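Local atomic coordinates of putative chitobiase (Bacteroides thetaiotaomicron, PDB entry 3HNM), a protein that is of unknown function but probably binds carbohydrate through a discoidin-like beta-sandwich domain of a putative chitobiase. Residues N25-Y34 against Q52-K60. Residues are numbered along the deposited sequence; the frame is centred on the assembly and turned at random.
Sequences NCCTQDGGWY and QWLCRWDVK
N25 takes hold of the 52-60 segment through two oxygens. Its OD1 accepts the backbone N-H of R56, OD1 to N 2.9 Å, the donor tilted 33° from the amide's carbonyl plane; with CG anti to the backbone N (chi1 -175°), the amide turns back toward C55 and R56. The backbone O of N25 lies at the edge of the W53 indole, where NE1 offers it a weak bond of 3.2 Å. A second weak bond, 2.8 Å from C27 N to L54 O, joins the two backbones, and C26 SG sits obliquely beside the indole.

Farther along, R56 reaches out to D30: NH2 meets OD1 on its syn side at 2.6 Å, a salt bridge, while the Q29 amide lies nearly parallel to the guanidinium, OE1 over one face without hydrogen-bonding to it. R56 NH1 has a long, weak ion pair with E61. Were R56 an alanine, the D30 carboxylate would probably be left without its countercharge, alongside a second acid, D58. D58 has a donor of its own, since Y34 OH donates a hydrogen bond to D58 OD1 at 2.7 Å, from above the carboxylate plane.

The contact thus ties the loop after strand 20-23 and the short helix 32-35 to edge strand 53-54 and the loop that follows it. W53 pairs through its backbone with L157 of strand 156-166, and its ring meets F67 of strand 65-71 edge-to-face, reaching both sheets of the beta-sandwich.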
loop_
_atom_site.group_PDB
_atom_site.type_symbol
_atom_site.label_atom_id
_atom_site.label_comp_id
_atom_site.label_asym_id
_atom_site.label_seq_id
_atom_site.Cartn_x
_atom_site.Cartn_y
_atom_site.Cartn_z
ATOM N N ASN A 25 3.689 -10.222 4.849
ATOM C CA ASN A 25 2.803 -10.301 6.008
ATOM C C ASN A 25 1.322 -10.030 5.718
ATOM O O ASN A 25 0.950 -8.979 5.193
ATOM C CB ASN A 25 3.345 -9.343 7.092
ATOM C CG ASN A 25 2.588 -9.422 8.403
ATOM O OD1 ASN A 25 1.453 -8.988 8.479
ATOM N ND2 ASN A 25 3.219 -9.975 9.442
ATOM N N CYS A 26 0.488 -11.011 6.059
ATOM C CA CYS A 26 -0.971 -10.922 5.900
ATOM C C CYS A 26 -1.613 -11.887 6.899
ATOM O O CYS A 26 -0.944 -12.760 7.445
ATOM C CB CYS A 26 -1.394 -11.293 4.472
ATOM S SG CYS A 26 -3.166 -10.977 4.104
ATOM N N CYS A 27 -2.904 -11.734 7.146
ATOM C CA CYS A 27 -3.584 -12.612 8.082
ATOM C C CYS A 27 -3.931 -13.950 7.419
ATOM O O CYS A 27 -4.150 -14.940 8.114
ATOM C CB CYS A 27 -4.861 -11.943 8.566
ATOM S SG CYS A 27 -6.036 -11.680 7.233
ATOM N N THR A 28 -3.968 -13.964 6.081
ATOM C CA THR A 28 -4.309 -15.155 5.291
ATOM C C THR A 28 -3.272 -16.276 5.388
ATOM O O THR A 28 -3.555 -17.440 5.077
ATOM C CB THR A 28 -4.506 -14.830 3.776
ATOM O OG1 THR A 28 -3.243 -14.520 3.167
ATOM C CG2 THR A 28 -5.462 -13.667 3.600
ATOM N N GLN A 29 -2.068 -15.935 5.822
ATOM C CA GLN A 29 -1.018 -16.935 5.959
ATOM C C GLN A 29 -1.511 -18.126 6.783
ATOM O O GLN A 29 -1.189 -19.274 6.477
ATOM C CB GLN A 29 0.186 -16.308 6.639
ATOM C CG GLN A 29 1.375 -17.199 6.732
ATOM C CD GLN A 29 2.394 -16.621 7.668
ATOM O OE1 GLN A 29 2.902 -17.322 8.530
ATOM N NE2 GLN A 29 2.698 -15.329 7.511
ATOM N N ASP A 30 -2.299 -17.832 7.817
ATOM C CA ASP A 30 -2.837 -18.854 8.711
ATOM C C ASP A 30 -4.127 -19.522 8.215
ATOM O O ASP A 30 -4.349 -19.673 7.009
ATOM C CB ASP A 30 -3.095 -18.265 10.104
ATOM C CG ASP A 30 -1.817 -17.901 10.849
ATOM O OD1 ASP A 30 -0.867 -18.721 10.893
ATOM O OD2 ASP A 30 -1.778 -16.789 11.416
ATOM N N GLY A 31 -4.971 -19.926 9.166
ATOM C CA GLY A 31 -6.233 -20.578 8.849
ATOM C C GLY A 31 -6.896 -20.055 7.589
ATOM O O GLY A 31 -6.837 -18.861 7.289
ATOM N N GLY A 32 -7.513 -20.956 6.833
ATOM C CA GLY A 32 -8.188 -20.545 5.621
ATOM C C GLY A 32 -9.442 -19.748 5.937
ATOM O O GLY A 32 -10.016 -19.102 5.055
ATOM N N TRP A 33 -9.882 -19.763 7.192
ATOM C CA TRP A 33 -11.088 -19.018 7.506
ATOM C C TRP A 33 -10.909 -17.519 7.361
ATOM O O TRP A 33 -11.890 -16.794 7.192
ATOM C CB TRP A 33 -11.602 -19.339 8.903
ATOM C CG TRP A 33 -10.989 -18.549 9.991
ATOM C CD1 TRP A 33 -9.971 -18.944 10.803
ATOM C CD2 TRP A 33 -11.434 -17.276 10.486
ATOM N NE1 TRP A 33 -9.762 -18.008 11.788
ATOM C CE2 TRP A 33 -10.644 -16.972 11.618
ATOM C CE3 TRP A 33 -12.426 -16.368 10.088
ATOM C CZ2 TRP A 33 -10.815 -15.793 12.365
ATOM C CZ3 TRP A 33 -12.598 -15.191 10.833
ATOM C CH2 TRP A 33 -11.793 -14.919 11.959
ATOM N N TYR A 34 -9.663 -17.059 7.447
ATOM C CA TYR A 34 -9.348 -15.640 7.286
ATOM C C TYR A 34 -9.547 -15.349 5.807
ATOM O O TYR A 34 -9.948 -14.252 5.422
ATOM C CB TYR A 34 -7.886 -15.351 7.643
ATOM C CG TYR A 34 -7.605 -15.169 9.113
ATOM C CD1 TYR A 34 -8.205 -14.135 9.833
ATOM C CD2 TYR A 34 -6.735 -16.030 9.782
ATOM C CE1 TYR A 34 -7.949 -13.964 11.188
ATOM C CE2 TYR A 34 -6.469 -15.875 11.135
ATOM C CZ TYR A 34 -7.078 -14.840 11.838
ATOM O OH TYR A 34 -6.824 -14.691 13.189
ATOM N N GLN A 52 -10.400 -3.955 3.267
ATOM C CA GLN A 52 -9.093 -3.734 3.896
ATOM C C GLN A 52 -8.130 -4.901 3.759
ATOM O O GLN A 52 -8.423 -5.899 3.112
ATOM C CB GLN A 52 -9.277 -3.450 5.390
ATOM C CG GLN A 52 -9.563 -4.713 6.175
ATOM C CD GLN A 52 -9.939 -4.453 7.601
ATOM O OE1 GLN A 52 -10.033 -5.374 8.405
ATOM N NE2 GLN A 52 -10.166 -3.197 7.930
ATOM N N TRP A 53 -6.966 -4.733 4.380
ATOM C CA TRP A 53 -5.908 -5.740 4.428
ATOM C C TRP A 53 -5.545 -5.880 5.903
ATOM O O TRP A 53 -5.431 -4.880 6.613
ATOM C CB TRP A 53 -4.668 -5.288 3.654
ATOM C CG TRP A 53 -3.414 -6.009 4.083
ATOM C CD1 TRP A 53 -2.969 -7.237 3.654
ATOM C CD2 TRP A 53 -2.486 -5.575 5.082
ATOM N NE1 TRP A 53 -1.825 -7.592 4.329
ATOM C CE2 TRP A 53 -1.504 -6.593 5.212
ATOM C CE3 TRP A 53 -2.389 -4.426 5.885
ATOM C CZ2 TRP A 53 -0.431 -6.490 6.122
ATOM C CZ3 TRP A 53 -1.326 -4.327 6.786
ATOM C CH2 TRP A 53 -0.362 -5.355 6.896
ATOM N N LEU A 54 -5.355 -7.112 6.361
ATOM C CA LEU A 54 -5.010 -7.333 7.753
ATOM C C LEU A 54 -3.673 -8.064 7.868
ATOM O O LEU A 54 -3.392 -8.994 7.113
ATOM C CB LEU A 54 -6.114 -8.130 8.446
ATOM C CG LEU A 54 -6.166 -7.958 9.958
ATOM C CD1 LEU A 54 -6.439 -6.487 10.270
ATOM C CD2 LEU A 54 -7.252 -8.852 10.563
ATOM N N CYS A 55 -2.841 -7.609 8.798
ATOM C CA CYS A 55 -1.534 -8.214 9.036
ATOM C C CYS A 55 -1.746 -9.605 9.645
ATOM O O CYS A 55 -2.882 -10.005 9.867
ATOM C CB CYS A 55 -0.763 -7.362 10.027
ATOM S SG CYS A 55 -1.670 -7.168 11.545
ATOM N N ARG A 56 -0.667 -10.336 9.916
ATOM C CA ARG A 56 -0.803 -11.654 10.521
ATOM C C ARG A 56 -1.335 -11.393 11.921
ATOM O O ARG A 56 -0.780 -10.579 12.661
ATOM C CB ARG A 56 0.538 -12.362 10.606
ATOM C CG ARG A 56 0.433 -13.805 10.243
ATOM C CD ARG A 56 1.602 -14.588 10.757
ATOM N NE ARG A 56 1.298 -16.010 10.737
ATOM C CZ ARG A 56 1.982 -16.928 11.402
ATOM N NH1 ARG A 56 3.020 -16.569 12.143
ATOM N NH2 ARG A 56 1.624 -18.201 11.328
ATOM N N TRP A 57 -2.404 -12.085 12.291
ATOM C CA TRP A 57 -3.008 -11.836 13.579
ATOM C C TRP A 57 -2.762 -12.878 14.649
ATOM O O TRP A 57 -2.719 -12.554 15.843
ATOM C CB TRP A 57 -4.508 -11.614 13.379
ATOM C CG TRP A 57 -5.134 -10.724 14.407
ATOM C CD1 TRP A 57 -5.599 -11.091 15.626
ATOM C CD2 TRP A 57 -5.335 -9.306 14.309
ATOM N NE1 TRP A 57 -6.080 -9.995 16.301
ATOM C CE2 TRP A 57 -5.930 -8.885 15.518
ATOM C CE3 TRP A 57 -5.066 -8.354 13.317
ATOM C CZ2 TRP A 57 -6.268 -7.547 15.766
ATOM C CZ3 TRP A 57 -5.401 -7.021 13.566
ATOM C CH2 TRP A 57 -5.996 -6.633 14.785
ATOM N N ASP A 58 -2.587 -14.125 14.235
ATOM C CA ASP A 58 -2.370 -15.203 15.201
ATOM C C ASP A 58 -0.986 -15.083 15.824
ATOM O O ASP A 58 -0.740 -15.574 16.927
ATOM C CB ASP A 58 -2.526 -16.574 14.529
ATOM C CG ASP A 58 -3.918 -16.787 13.919
ATOM O OD1 ASP A 58 -4.902 -16.161 14.386
ATOM O OD2 ASP A 58 -4.027 -17.609 12.979
ATOM N N VAL A 59 -0.081 -14.424 15.111
ATOM C CA VAL A 59 1.273 -14.243 15.608
ATOM C C VAL A 59 1.723 -12.857 15.211
ATOM O O VAL A 59 1.943 -12.597 14.028
ATOM C CB VAL A 59 2.241 -15.252 14.979
ATOM C CG1 VAL A 59 3.596 -15.130 15.625
ATOM C CG2 VAL A 59 1.699 -16.653 15.125
ATOM N N LYS A 60 1.867 -11.963 16.181
ATOM C CA LYS A 60 2.294 -10.610 15.851
ATOM C C LYS A 60 3.706 -10.630 15.270
ATOM O O LYS A 60 4.664 -10.868 15.992
ATOM C CB LYS A 60 2.261 -9.730 17.101
ATOM C CG LYS A 60 0.911 -9.653 17.814
ATOM C CD LYS A 60 1.048 -8.759 19.041
ATOM C CE LYS A 60 -0.182 -8.739 19.922
ATOM N NZ LYS A 60 0.183 -8.365 21.332
#